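PDB 5T8V: sister chromatid cohesion protein from Chaetomium thermophilum, which probably acts as a cohesin loader that associates with chromatin, the chain here being its C-terminal HEAT-repeat fragment. Local coordinates for residues A[817-822]-A[859-864]. Residues are numbered along the deposited sequence; the frame is centred on the assembly and turned at random.
Sequences KLVGSM and FEQLRL
A single glutamine side chain makes this sparse van der Waals contact: Gln861, on the short, weakly bonded helix 859-862, reaches across to Val819 and Gly820 on helix 808-824. The carboxamide splits its two ends between them. Its oxygen OE1 lies 4.0 Å from CG1 of Val819, and its nitrogen NE2 lies 3.8 Å from CA of Gly820. The end of the glutamine rests against the helix surface, and no hydrogen bond joins the two segments. CG of Gln861 sits between the backbone N and the carbonyl carbon (chi1 54°), and from there the chain runs extended (chi2 -170°), spanning the gap between backbones whose nearest CA atoms, those of Gly820 and Gln861, are 7.9 Å apart. The hydrogen bond of OE1 is made instead with the backbone N of Thr858, just ahead of the short helix, which ties the amide back to its own chain and limits its rotation. The valine crosses the glutamine chain at about a right angle; CG1, the branch that touches, stands anti to the backbone N. In this almost wholly helical HEAT-repeat array the two segments are joined in sequence through helix 839-852, and Val819 also packs on Leu846 and Phe849 of that helix and on Phe857 in the loop after it. The segments bury just 82 Å² between them, while on the other side of helix 808-824 Leu818 and Ser821 pack against Leu773 of helix 773-786.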
ATOM      1  N   LYS A 817      34.544  -9.599 -26.327  1.00 79.17           N
ATOM      2  CA  LYS A 817      35.493  -9.018 -25.387  1.00 79.23           C
ATOM      3  C   LYS A 817      35.208  -9.418 -23.946  1.00 75.12           C
ATOM      4  O   LYS A 817      36.122  -9.373 -23.116  1.00 74.52           O
ATOM      5  CB  LYS A 817      35.502  -7.494 -25.520  1.00 82.96           C
ATOM      6  CG  LYS A 817      36.096  -7.014 -26.841  1.00 87.75           C
ATOM      7  CD  LYS A 817      36.620  -5.584 -26.759  1.00 89.52           C
ATOM      8  CE  LYS A 817      35.512  -4.557 -26.938  1.00 90.01           C
ATOM      9  NZ  LYS A 817      34.958  -4.562 -28.322  1.00 91.80           N
ATOM     10  N   LEU A 818      33.971  -9.806 -23.628  1.00 63.23           N
ATOM     11  CA  LEU A 818      33.704 -10.413 -22.328  1.00 59.55           C
ATOM     12  C   LEU A 818      34.430 -11.746 -22.202  1.00 59.17           C
ATOM     13  O   LEU A 818      35.193 -11.963 -21.253  1.00 58.52           O
ATOM     14  CB  LEU A 818      32.198 -10.600 -22.130  1.00 56.62           C
ATOM     15  CG  LEU A 818      31.412  -9.386 -21.632  1.00 54.87           C
ATOM     16  CD1 LEU A 818      29.919  -9.643 -21.751  1.00 53.75           C
ATOM     17  CD2 LEU A 818      31.777  -9.053 -20.192  1.00 53.72           C
ATOM     18  N   VAL A 819      34.208 -12.650 -23.159  1.00 49.79           N
ATOM     19  CA  VAL A 819      34.934 -13.919 -23.185  1.00 49.44           C
ATOM     20  C   VAL A 819      36.436 -13.663 -23.144  1.00 49.44           C
ATOM     21  O   VAL A 819      37.164 -14.232 -22.320  1.00 49.73           O
ATOM     22  CB  VAL A 819      34.534 -14.734 -24.429  1.00 50.92           C
ATOM     23  CG1 VAL A 819      35.394 -15.988 -24.569  1.00 50.40           C
ATOM     24  CG2 VAL A 819      33.055 -15.103 -24.367  1.00 50.58           C
ATOM     25  N   GLY A 820      36.916 -12.797 -24.036  1.00 57.31           N
ATOM     26  CA  GLY A 820      38.329 -12.466 -24.055  1.00 58.02           C
ATOM     27  C   GLY A 820      38.837 -11.973 -22.717  1.00 57.41           C
ATOM     28  O   GLY A 820      39.989 -12.220 -22.356  1.00 56.87           O
ATOM     29  N   SER A 821      37.991 -11.267 -21.964  1.00 63.10           N
ATOM     30  CA  SER A 821      38.366 -10.873 -20.612  1.00 62.01           C
ATOM     31  C   SER A 821      38.472 -12.093 -19.706  1.00 62.88           C
ATOM     32  O   SER A 821      39.489 -12.292 -19.033  1.00 63.18           O
ATOM     33  CB  SER A 821      37.354  -9.874 -20.055  1.00 59.32           C
ATOM     34  OG  SER A 821      37.726  -9.444 -18.758  1.00 58.70           O
ATOM     35  N   MET A 822      37.433 -12.933 -19.692  1.00 64.89           N
ATOM     36  CA  MET A 822      37.454 -14.133 -18.859  1.00 64.04           C
ATOM     37  C   MET A 822      38.739 -14.922 -19.074  1.00 65.10           C
ATOM     38  O   MET A 822      39.356 -15.392 -18.112  1.00 63.60           O
ATOM     39  CB  MET A 822      36.239 -15.010 -19.160  1.00 62.62           C
ATOM     40  CG  MET A 822      34.924 -14.263 -19.236  1.00 61.51           C
ATOM     41  SD  MET A 822      33.498 -15.294 -18.861  1.00 58.95           S
ATOM     42  CE  MET A 822      32.158 -14.192 -19.305  1.00 60.00           C
ATOM     43  N   PHE A 859      41.480 -19.530 -31.181  1.00 72.29           N
ATOM     44  CA  PHE A 859      42.404 -20.631 -30.922  1.00 72.11           C
ATOM     45  C   PHE A 859      43.408 -20.269 -29.834  1.00 73.20           C
ATOM     46  O   PHE A 859      43.722 -21.095 -28.970  1.00 71.80           O
ATOM     47  CB  PHE A 859      43.131 -21.016 -32.211  1.00 73.96           C
ATOM     48  CG  PHE A 859      44.277 -21.967 -32.001  1.00 73.78           C
ATOM     49  CD1 PHE A 859      44.067 -23.335 -31.989  1.00 72.91           C
ATOM     50  CD2 PHE A 859      45.566 -21.491 -31.821  1.00 74.92           C
ATOM     51  CE1 PHE A 859      45.121 -24.212 -31.798  1.00 72.64           C
ATOM     52  CE2 PHE A 859      46.623 -22.362 -31.628  1.00 74.80           C
ATOM     53  CZ  PHE A 859      46.400 -23.724 -31.618  1.00 73.28           C
ATOM     54  N   GLU A 860      43.925 -19.038 -29.863  1.00 83.49           N
ATOM     55  CA  GLU A 860      44.969 -18.652 -28.920  1.00 85.53           C
ATOM     56  C   GLU A 860      44.517 -18.845 -27.478  1.00 82.59           C
ATOM     57  O   GLU A 860      45.320 -19.213 -26.614  1.00 81.17           O
ATOM     58  CB  GLU A 860      45.381 -17.199 -29.159  1.00 87.76           C
ATOM     59  CG  GLU A 860      46.094 -16.964 -30.483  1.00 91.28           C
ATOM     60  CD  GLU A 860      47.453 -17.639 -30.547  1.00 93.70           C
ATOM     61  OE1 GLU A 860      47.882 -18.217 -29.526  1.00 92.72           O
ATOM     62  OE2 GLU A 860      48.092 -17.592 -31.618  1.00 96.72           O
ATOM     63  N   GLN A 861      43.240 -18.598 -27.198  1.00 58.16           N
ATOM     64  CA  GLN A 861      42.722 -18.752 -25.846  1.00 59.06           C
ATOM     65  C   GLN A 861      42.261 -20.171 -25.544  1.00 61.48           C
ATOM     66  O   GLN A 861      42.036 -20.495 -24.373  1.00 59.89           O
ATOM     67  CB  GLN A 861      41.582 -17.758 -25.598  1.00 57.80           C
ATOM     68  CG  GLN A 861      40.441 -17.792 -26.608  1.00 55.94           C
ATOM     69  CD  GLN A 861      39.457 -16.634 -26.459  1.00 52.98           C
ATOM     70  OE1 GLN A 861      38.388 -16.658 -27.060  1.00 51.68           O
ATOM     71  NE2 GLN A 861      39.812 -15.616 -25.675  1.00 51.60           N
ATOM     72  N   LEU A 862      42.122 -21.024 -26.561  1.00 54.99           N
ATOM     73  CA  LEU A 862      42.037 -22.457 -26.306  1.00 57.75           C
ATOM     74  C   LEU A 862      43.390 -23.032 -25.915  1.00 54.42           C
ATOM     75  O   LEU A 862      43.443 -24.078 -25.260  1.00 51.26           O
ATOM     76  CB  LEU A 862      41.500 -23.191 -27.535  1.00 63.59           C
ATOM     77  CG  LEU A 862      39.986 -23.408 -27.560  1.00 67.16           C
ATOM     78  CD1 LEU A 862      39.245 -22.083 -27.477  1.00 69.72           C
ATOM     79  CD2 LEU A 862      39.588 -24.176 -28.810  1.00 69.64           C
ATOM     80  N   ARG A 863      44.481 -22.367 -26.302  1.00102.38           N
ATOM     81  CA  ARG A 863      45.811 -22.788 -25.891  1.00104.63           C
ATOM     82  C   ARG A 863      46.075 -22.490 -24.421  1.00102.04           C
ATOM     83  O   ARG A 863      46.933 -23.141 -23.814  1.00104.88           O
ATOM     84  CB  ARG A 863      46.860 -22.099 -26.764  1.00109.13           C
ATOM     85  CG  ARG A 863      48.287 -22.572 -26.541  1.00112.02           C
ATOM     86  CD  ARG A 863      49.263 -21.777 -27.394  1.00115.54           C
ATOM     87  NE  ARG A 863      49.258 -20.358 -27.048  1.00118.19           N
ATOM     88  CZ  ARG A 863      49.910 -19.417 -27.724  1.00120.51           C
ATOM     89  NH1 ARG A 863      50.625 -19.734 -28.796  1.00122.35           N
ATOM     90  NH2 ARG A 863      49.844 -18.152 -27.330  1.00121.47           N
ATOM     91  N   LEU A 864      45.363 -21.523 -23.836  1.00 66.58           N
ATOM     92  CA  LEU A 864      45.533 -21.239 -22.415  1.00 64.71           C
ATOM     93  C   LEU A 864      44.905 -22.326 -21.555  1.00 54.80           C
ATOM     94  O   LEU A 864      45.365 -22.570 -20.434  1.00 51.91           O
ATOM     95  CB  LEU A 864      44.928 -19.879 -22.072  1.00 70.91           C
ATOM     96  CG  LEU A 864      45.408 -18.701 -22.924  1.00 74.68           C
ATOM     97  CD1 LEU A 864      44.788 -17.406 -22.428  1.00 74.70           C
ATOM     98  CD2 LEU A 864      46.929 -18.601 -22.935  1.00 76.10           C
TER